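Local atomic coordinates of 4-hydroxybutyrate coenzyme A transferase (Shewanella oneidensis, PDB entry 2OAS), a protein that probably transfers coenzyme A between carboxylic acids such as acetate and 4-hydroxybutyrate, by way of a covalent enzyme–coenzyme A intermediate. Residues A[229-234]-A[253-258]; A[240-243]-A[247-250]. One frame throughout, in Å; residues are numbered along the deposited sequence.

Contact 1: residues A[229-234]-A[253-258]. With COA (coenzyme A), chain C.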
ATOM      1  N   GLY A 229      18.576 -13.974   8.869  1.00 36.19           N
ATOM      2  CA  GLY A 229      18.720 -12.622   9.364  1.00 33.18           C
ATOM      3  C   GLY A 229      17.449 -12.154  10.041  1.00 31.95           C
ATOM      4  O   GLY A 229      16.431 -12.839  10.007  1.00 30.69           O
ATOM      5  N   VAL A 230      17.505 -10.982  10.657  1.00 30.96           N
ATOM      6  CA  VAL A 230      16.348 -10.435  11.349  1.00 29.86           C
ATOM      7  C   VAL A 230      16.222  -8.916  11.154  1.00 29.47           C
ATOM      8  O   VAL A 230      17.129  -8.156  11.486  1.00 27.68           O
ATOM      9  CB  VAL A 230      16.418 -10.770  12.878  1.00 30.40           C
ATOM     10  CG1 VAL A 230      15.388  -9.971  13.648  1.00 27.72           C
ATOM     11  CG2 VAL A 230      16.204 -12.261  13.100  1.00 28.12           C
ATOM     12  N   HIS A 231      15.094  -8.501  10.590  1.00 29.84           N
ATOM     13  CA  HIS A 231      14.766  -7.083  10.371  1.00 29.91           C
ATOM     14  C   HIS A 231      13.247  -7.059  10.520  1.00 31.01           C
ATOM     15  O   HIS A 231      12.503  -7.220   9.551  1.00 31.27           O
ATOM     16  CB  HIS A 231      15.161  -6.625   8.965  1.00 28.81           C
ATOM     17  CG  HIS A 231      15.026  -5.148   8.775  1.00 28.90           C
ATOM     18  ND1 HIS A 231      16.078  -4.276   8.950  1.00 29.72           N
ATOM     19  CD2 HIS A 231      13.936  -4.379   8.549  1.00 30.28           C
ATOM     20  CE1 HIS A 231      15.641  -3.033   8.851  1.00 29.73           C
ATOM     21  NE2 HIS A 231      14.345  -3.066   8.608  1.00 30.27           N
ATOM     22  N   THR A 232      12.787  -6.859  11.743  1.00 31.68           N
ATOM     23  CA  THR A 232      11.373  -6.928  12.020  1.00 31.96           C
ATOM     24  C   THR A 232      10.831  -5.773  12.860  1.00 31.52           C
ATOM     25  O   THR A 232      11.584  -4.975  13.413  1.00 30.71           O
ATOM     26  CB  THR A 232      11.102  -8.283  12.722  1.00 32.49           C
ATOM     27  OG1 THR A 232       9.734  -8.393  13.124  1.00 34.81           O
ATOM     28  CG2 THR A 232      12.011  -8.420  13.923  1.00 32.67           C
ATOM     29  N   GLU A 233       9.521  -5.700  12.911  1.00 15.00           N
ATOM     30  CA  GLU A 233       8.845  -4.692  13.719  1.00 15.00           C
ATOM     31  C   GLU A 233       9.048  -4.956  15.207  1.00 15.00           C
ATOM     32  O   GLU A 233       9.147  -4.064  16.016  1.00 32.54           O
ATOM     33  CB  GLU A 233       7.330  -4.911  13.681  1.00 15.00           C
ATOM     34  CG  GLU A 233       6.555  -3.775  13.033  1.00 15.00           C
ATOM     35  CD  GLU A 233       5.109  -3.727  13.481  1.00 15.00           C
ATOM     36  OE1 GLU A 233       4.247  -3.317  12.673  1.00 15.00           O
ATOM     37  N   LEU A 234       9.159  -6.253  15.528  1.00 29.78           N
ATOM     38  CA  LEU A 234       9.396  -6.660  16.912  1.00 31.59           C
ATOM     39  C   LEU A 234       9.770  -8.135  16.945  1.00 31.29           C
ATOM     40  O   LEU A 234       9.623  -8.830  15.941  1.00 29.97           O
ATOM     41  CB  LEU A 234       8.141  -6.449  17.780  1.00 32.88           C
ATOM     42  CG  LEU A 234       7.052  -7.535  17.670  1.00 35.09           C
ATOM     43  CD1 LEU A 234       5.991  -7.410  18.789  1.00 32.17           C
ATOM     44  CD2 LEU A 234       6.421  -7.429  16.299  1.00 35.37           C
ATOM     45  N   LYS A 253      22.478 -10.113   5.464  1.00 41.87           N
ATOM     46  CA  LYS A 253      21.786  -8.834   5.339  1.00 42.51           C
ATOM     47  C   LYS A 253      22.731  -7.785   4.763  1.00 43.42           C
ATOM     48  O   LYS A 253      23.950  -7.926   4.856  1.00 44.22           O
ATOM     49  CB  LYS A 253      21.282  -8.358   6.703  1.00 40.72           C
ATOM     50  CG  LYS A 253      20.176  -9.219   7.332  1.00 39.17           C
ATOM     51  CD  LYS A 253      19.379  -8.404   8.369  1.00 36.57           C
ATOM     52  CE  LYS A 253      20.289  -7.793   9.442  1.00 35.95           C
ATOM     53  NZ  LYS A 253      19.599  -6.948  10.460  1.00 35.08           N
ATOM     54  N   ARG A 254      22.178  -6.741   4.157  1.00 43.88           N
ATOM     55  CA  ARG A 254      23.011  -5.677   3.604  1.00 44.41           C
ATOM     56  C   ARG A 254      22.827  -4.407   4.426  1.00 44.21           C
ATOM     57  O   ARG A 254      23.678  -3.511   4.412  1.00 45.29           O
ATOM     58  CB  ARG A 254      22.670  -5.406   2.130  1.00 44.89           C
ATOM     59  CG  ARG A 254      22.746  -6.645   1.247  1.00 47.21           C
ATOM     60  CD  ARG A 254      22.960  -6.306  -0.231  1.00 49.97           C
ATOM     61  NE  ARG A 254      22.868  -7.477  -1.111  1.00 52.68           N
ATOM     62  CZ  ARG A 254      23.566  -8.604  -0.968  1.00 54.47           C
ATOM     63  NH1 ARG A 254      23.398  -9.596  -1.832  1.00 54.55           N
ATOM     64  NH2 ARG A 254      24.427  -8.748   0.036  1.00 55.79           N
ATOM     65  N   PHE A 255      21.710  -4.334   5.144  1.00 42.51           N
ATOM     66  CA  PHE A 255      21.426  -3.173   5.970  1.00 41.64           C
ATOM     67  C   PHE A 255      21.616  -3.598   7.409  1.00 42.39           C
ATOM     68  O   PHE A 255      20.810  -4.350   7.954  1.00 42.31           O
ATOM     69  CB  PHE A 255      20.007  -2.682   5.724  1.00 40.91           C
ATOM     70  CG  PHE A 255      19.608  -1.521   6.582  1.00 40.38           C
ATOM     71  CD1 PHE A 255      18.998  -1.733   7.814  1.00 39.82           C
ATOM     72  CD2 PHE A 255      19.823  -0.215   6.155  1.00 38.13           C
ATOM     73  CE1 PHE A 255      18.604  -0.655   8.609  1.00 38.71           C
ATOM     74  CE2 PHE A 255      19.436   0.864   6.936  1.00 38.03           C
ATOM     75  CZ  PHE A 255      18.825   0.645   8.168  1.00 38.11           C
ATOM     76  N   TYR A 256      22.697  -3.108   8.011  1.00 42.40           N
ATOM     77  CA  TYR A 256      23.053  -3.444   9.383  1.00 42.87           C
ATOM     78  C   TYR A 256      23.306  -4.948   9.514  1.00 43.11           C
ATOM     79  O   TYR A 256      22.624  -5.644  10.266  1.00 42.97           O
ATOM     80  CB  TYR A 256      21.954  -3.021  10.364  1.00 42.88           C
ATOM     81  CG  TYR A 256      22.038  -1.585  10.824  1.00 43.62           C
ATOM     82  CD1 TYR A 256      21.669  -0.537   9.978  1.00 43.72           C
ATOM     83  CD2 TYR A 256      22.468  -1.275  12.113  1.00 43.15           C
ATOM     84  CE1 TYR A 256      21.719   0.789  10.408  1.00 44.60           C
ATOM     85  CE2 TYR A 256      22.525   0.042  12.555  1.00 44.78           C
ATOM     86  CZ  TYR A 256      22.148   1.071  11.700  1.00 46.31           C
ATOM     87  OH  TYR A 256      22.197   2.376  12.149  1.00 48.48           O
ATOM     88  N   PRO A 257      24.289  -5.471   8.767  1.00 43.84           N
ATOM     89  CA  PRO A 257      24.602  -6.902   8.835  1.00 43.67           C
ATOM     90  C   PRO A 257      25.231  -7.297  10.173  1.00 43.02           C
ATOM     91  O   PRO A 257      25.871  -6.478  10.832  1.00 42.13           O
ATOM     92  CB  PRO A 257      25.553  -7.099   7.656  1.00 44.69           C
ATOM     93  CG  PRO A 257      26.246  -5.769   7.553  1.00 44.02           C
ATOM     94  CD  PRO A 257      25.099  -4.803   7.729  1.00 44.35           C
ATOM     95  N   GLY A 258      25.036  -8.550  10.569  1.00 41.89           N
ATOM     96  CA  GLY A 258      25.589  -9.017  11.825  1.00 41.00           C
ATOM     97  C   GLY A 258      24.769  -8.624  13.043  1.00 40.71           C
ATOM     98  O   GLY A 258      25.019  -9.130  14.136  1.00 39.75           O
TER
HETATM   99  N1A COA C 501     -14.557 -13.092  12.399  1.00 61.29           N
HETATM  100  C2A COA C 501     -15.145 -13.102  13.737  1.00 61.98           C
HETATM  101  N3A COA C 501     -14.160 -13.238  14.830  1.00 61.87           N
HETATM  102  C4A COA C 501     -12.714 -13.376  14.577  1.00 62.27           C
HETATM  103  C5A COA C 501     -12.145 -13.351  13.253  1.00 62.79           C
HETATM  104  C6A COA C 501     -13.113 -13.225  12.139  1.00 61.78           C
HETATM  105  N6A COA C 501     -12.660 -13.206  10.798  1.00 60.23           N
HETATM  106  N7A COA C 501     -10.768 -13.495  13.316  1.00 62.96           N
HETATM  107  C8A COA C 501     -10.490 -13.583  14.691  1.00 63.13           C
HETATM  108  N9A COA C 501     -11.658 -13.507  15.484  1.00 63.18           N
HETATM  109  C1B COA C 501     -11.780 -13.573  16.926  1.00 64.39           C
HETATM  110  C2B COA C 501     -11.186 -14.794  17.694  1.00 65.05           C
HETATM  111  O2B COA C 501     -12.159 -15.634  18.207  1.00 65.31           O
HETATM  112  C3B COA C 501     -10.253 -14.229  18.764  1.00 66.26           C
HETATM  113  O3B COA C 501     -10.635 -14.716  20.089  1.00 69.91           O
HETATM  114  P3B COA C 501      -9.874 -14.325  21.422  1.00 72.29           P
HETATM  115  O7A COA C 501      -8.429 -14.626  21.419  1.00 73.24           O
HETATM  116  O8A COA C 501     -10.038 -12.860  21.665  1.00 72.41           O
HETATM  117  O9A COA C 501     -10.519 -15.015  22.530  1.00 72.10           O
HETATM  118  C4B COA C 501     -10.287 -12.753  18.637  1.00 64.41           C
HETATM  119  O4B COA C 501     -11.179 -12.389  17.570  1.00 63.86           O
HETATM  120  C5B COA C 501      -8.735 -12.453  18.486  1.00 62.82           C
HETATM  121  O5B COA C 501      -8.199 -13.038  17.287  1.00 60.28           O
HETATM  122  P1A COA C 501      -6.660 -13.617  17.055  1.00 59.48           P
HETATM  123  O1A COA C 501      -6.268 -14.638  17.987  1.00 60.50           O
HETATM  124  O2A COA C 501      -6.477 -14.175  15.662  1.00 59.13           O
HETATM  125  O3A COA C 501      -5.800 -12.303  17.226  1.00 59.59           O
HETATM  126  P2A COA C 501      -4.252 -12.257  17.081  1.00 60.33           P
HETATM  127  O4A COA C 501      -3.665 -11.790  18.333  1.00 61.11           O
HETATM  128  O5A COA C 501      -3.704 -13.566  16.776  1.00 59.29           O
HETATM  129  O6A COA C 501      -3.781 -11.471  15.933  1.00 60.07           O
HETATM  130  CBP COA C 501      -3.987  -9.765  14.078  1.00 57.18           C
HETATM  131  CCP COA C 501      -4.116 -11.325  14.554  1.00 58.07           C
HETATM  132  CDP COA C 501      -5.209  -9.305  14.948  1.00 56.31           C
HETATM  133  CEP COA C 501      -4.340  -9.602  12.536  1.00 56.41           C
HETATM  134  CAP COA C 501      -2.567  -9.014  14.585  1.00 56.44           C
HETATM  135  OAP COA C 501      -1.584  -9.777  13.819  1.00 55.72           O
HETATM  136  C9P COA C 501      -2.449  -7.543  14.170  1.00 55.69           C
HETATM  137  O9P COA C 501      -2.613  -6.692  15.031  1.00 54.38           O
HETATM  138  N8P COA C 501      -2.138  -7.262  12.815  1.00 56.32           N
HETATM  139  C7P COA C 501      -1.935  -6.016  12.088  1.00 55.65           C
HETATM  140  C6P COA C 501      -0.556  -5.821  11.357  1.00 55.85           C
HETATM  141  C5P COA C 501       0.541  -5.295  12.189  1.00 56.48           C
HETATM  142  O5P COA C 501       1.309  -4.437  11.741  1.00 57.13           O
HETATM  143  N4P COA C 501       0.615  -5.846  13.517  1.00 58.14           N
HETATM  144  C3P COA C 501       1.518  -5.583  14.628  1.00 59.42           C
HETATM  145  C2P COA C 501       3.060  -5.619  14.308  1.00 59.96           C
HETATM  146  S1P COA C 501       3.933  -4.116  14.833  1.00 60.53           S

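Contact 2: residues A[240-243]-A[247-250]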
ATOM      1  N   LEU A 240      15.071 -15.408  20.086  1.00 44.18           N
ATOM      2  CA  LEU A 240      16.162 -15.622  21.017  1.00 45.68           C
ATOM      3  C   LEU A 240      16.672 -17.070  20.970  1.00 45.95           C
ATOM      4  O   LEU A 240      17.880 -17.306  20.995  1.00 46.63           O
ATOM      5  CB  LEU A 240      15.693 -15.247  22.430  1.00 45.32           C
ATOM      6  CG  LEU A 240      16.632 -15.450  23.616  1.00 45.84           C
ATOM      7  CD1 LEU A 240      17.892 -14.620  23.450  1.00 46.38           C
ATOM      8  CD2 LEU A 240      15.899 -15.076  24.885  1.00 46.45           C
ATOM      9  N   GLN A 241      15.761 -18.032  20.880  1.00 46.86           N
ATOM     10  CA  GLN A 241      16.135 -19.445  20.833  1.00 47.65           C
ATOM     11  C   GLN A 241      16.931 -19.829  19.590  1.00 46.89           C
ATOM     12  O   GLN A 241      17.838 -20.648  19.663  1.00 47.17           O
ATOM     13  CB  GLN A 241      14.887 -20.323  20.920  1.00 50.05           C
ATOM     14  CG  GLN A 241      14.170 -20.244  22.262  1.00 54.59           C
ATOM     15  CD  GLN A 241      13.052 -21.269  22.379  1.00 56.65           C
ATOM     16  OE1 GLN A 241      11.986 -21.125  21.765  1.00 58.25           O
ATOM     17  NE2 GLN A 241      13.299 -22.329  23.161  1.00 56.70           N
ATOM     18  N   LEU A 242      16.579 -19.247  18.447  1.00 45.99           N
ATOM     19  CA  LEU A 242      17.267 -19.538  17.194  1.00 45.15           C
ATOM     20  C   LEU A 242      18.627 -18.855  17.167  1.00 45.27           C
ATOM     21  O   LEU A 242      19.545 -19.285  16.466  1.00 46.14           O
ATOM     22  CB  LEU A 242      16.419 -19.079  16.001  1.00 44.11           C
ATOM     23  CG  LEU A 242      15.408 -20.088  15.424  1.00 43.00           C
ATOM     24  CD1 LEU A 242      14.599 -20.723  16.531  1.00 42.77           C
ATOM     25  CD2 LEU A 242      14.504 -19.398  14.415  1.00 40.60           C
ATOM     26  N   VAL A 243      18.755 -17.784  17.932  1.00 45.24           N
ATOM     27  CA  VAL A 243      20.012 -17.077  17.987  1.00 45.20           C
ATOM     28  C   VAL A 243      21.025 -17.927  18.733  1.00 45.96           C
ATOM     29  O   VAL A 243      22.150 -18.111  18.265  1.00 46.32           O
ATOM     30  CB  VAL A 243      19.855 -15.715  18.699  1.00 44.78           C
ATOM     31  CG1 VAL A 243      21.213 -15.051  18.882  1.00 42.15           C
ATOM     32  CG2 VAL A 243      18.923 -14.826  17.876  1.00 41.65           C
ATOM     33  N   VAL A 247      21.397 -20.453  14.306  1.00 41.16           N
ATOM     34  CA  VAL A 247      20.580 -20.407  13.093  1.00 39.91           C
ATOM     35  C   VAL A 247      20.474 -18.991  12.545  1.00 39.02           C
ATOM     36  O   VAL A 247      20.384 -18.787  11.339  1.00 39.75           O
ATOM     37  CB  VAL A 247      19.158 -20.934  13.372  1.00 40.83           C
ATOM     38  CG1 VAL A 247      18.359 -20.989  12.087  1.00 41.14           C
ATOM     39  CG2 VAL A 247      19.232 -22.303  14.001  1.00 40.75           C
ATOM     40  N   ILE A 248      20.471 -18.015  13.447  1.00 38.55           N
ATOM     41  CA  ILE A 248      20.388 -16.598  13.079  1.00 37.46           C
ATOM     42  C   ILE A 248      21.743 -15.929  13.323  1.00 37.70           C
ATOM     43  O   ILE A 248      22.300 -16.030  14.418  1.00 38.52           O
ATOM     44  CB  ILE A 248      19.313 -15.880  13.930  1.00 35.81           C
ATOM     45  CG1 ILE A 248      17.918 -16.347  13.509  1.00 35.30           C
ATOM     46  CG2 ILE A 248      19.446 -14.388  13.802  1.00 33.87           C
ATOM     47  CD1 ILE A 248      16.803 -15.731  14.315  1.00 32.81           C
ATOM     48  N   ASN A 249      22.269 -15.252  12.307  1.00 37.35           N
ATOM     49  CA  ASN A 249      23.552 -14.558  12.426  1.00 36.57           C
ATOM     50  C   ASN A 249      23.607 -13.279  11.599  1.00 36.65           C
ATOM     51  O   ASN A 249      24.633 -12.609  11.555  1.00 38.75           O
ATOM     52  CB  ASN A 249      24.691 -15.481  12.017  1.00 34.83           C
ATOM     53  CG  ASN A 249      24.502 -16.042  10.633  1.00 33.49           C
ATOM     54  OD1 ASN A 249      24.146 -15.316   9.712  1.00 34.58           O
ATOM     55  ND2 ASN A 249      24.743 -17.339  10.475  1.00 34.10           N
ATOM     56  N   ASN A 250      22.511 -12.953  10.928  1.00 37.07           N
ATOM     57  CA  ASN A 250      22.445 -11.723  10.149  1.00 38.40           C
ATOM     58  C   ASN A 250      23.617 -11.524   9.198  1.00 38.24           C
ATOM     59  O   ASN A 250      23.962 -10.393   8.834  1.00 38.78           O
ATOM     60  CB  ASN A 250      22.352 -10.530  11.110  1.00 37.12           C
ATOM     61  CG  ASN A 250      21.174 -10.645  12.053  1.00 35.76           C
ATOM     62  OD1 ASN A 250      20.026 -10.711  11.613  1.00 34.08           O
ATOM     63  ND2 ASN A 250      21.449 -10.677  13.349  1.00 33.19           N
TER

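Contact 1: residues A[229-234]-A[253-258]
K253 lays its side chain along the backbone of G229 and V230 and spends its ammonium group on carbonyl oxygens. With CG anti to its own carbonyl carbon (chi1 -67°), the chain sets out from CB toward G229, and CG passes 4.2 Å from G229 CA, where the lack of a side chain lets it by. CD lies level with the V230 peptide, 3.9 Å from V230 N. A bend at chi3 (-55°) turns CE past V230 O, and NZ bonds to V230 O at 2.9 Å, coming from above the carbonyl plane rather than within it. K259 O takes a second bond from NZ, and K253 NZ makes a weak one to Y256 O at 3.3 Å. Cut back to an alanine, residue 253 would probably leave V230 O and K259 O without this donor, along with the weaker Y256 O, and open a gap along G229 and V230. Farther on, the rings of H231 and F255 meet obliquely, H231 CE1 lying 3.7 Å from F255 CD1 with the planes at 74°. Its NE2 bonded to V289 O, the imidazole is held in place, whereas its buried ND1 has no partner in the model. I294 of helix 292-295 touches both side chains. Two residues beyond H231, E233 CD is joined to S1P of coenzyme A by a 1.8 Å covalent bond, consistent with the glutamyl thioester intermediate of this class of transferase. The lysine thus ties V230 to the loop that carries K253, Y256 and K259, through a probably positive ammonium that meets three main-chain oxygens, one of them weakly.

Contact 2: residues A[240-243]-A[247-250]
L242 and V243, near the end of helix 237-244, pack against V247 and I248 of the chain that leaves it. The close part centres on L242. Its carbonyl oxygen receives two weak backbone bonds, from V247 N at 3.1 Å, strongly bent (122° at the hydrogen), and from I248 N at 3.4 Å, straighter at 151°. L242 O is therefore shared by the amides five and six residues on, as the chain leaves helix 237-244 and turns back, and V247 CB comes up to the same oxygen at 3.5 Å. Beside these bonds the side chains meet through their aliphatic parts. I248 CD1 rests 3.8 Å from L242 CB, and I248 CG1 lies close behind it. I248 gets there because CG1 stands anti to its carbonyl carbon (chi1 -71°) and the chain runs on extended, sending the terminal methyl toward the leucine. V247 CB stands 4.2 Å from L242 CB, which is thus met by both residues of the returning chain. The looser part belongs to V243. Its CG2 crosses I248 at an angle and meets CB and CG2 at slightly longer range, 4.1 Å from I248 CB. V243 is also partly exposed, whereas L242, V247 and I248 are all buried, so the more open side of the contact lies with this valine. Several neighbours pack on the joined pieces. L240 and V243 turn to helix 269-275, both touching Y274; L242 reaches L222; V247 packs on H225 and L228; and I248 lies against L228 and L260, the latter on strand 260-262.

Contact 2 is nested within the loop that contact 1 closes, their centres 11 Å apart. N250 joins them by both ends: its OD1 lies 2.7 Å from V230 N, and its backbone O 2.7 Å from G258 N, probable hydrogen bonds to each segment of contact 1. An apolar link adds to this, V230 CG2 resting 3.7 Å from I248 CD1. Residues 229-230 form an outermost strand, within this chain, of the six-stranded mixed sheet, and from there the chain runs to the coenzyme A-bound E233. Contact 2 is structural packing away from the pocket; contact 1 reaches it through E233, while the H231 side chain stays about 11 Å from G331, which also binds coenzyme A.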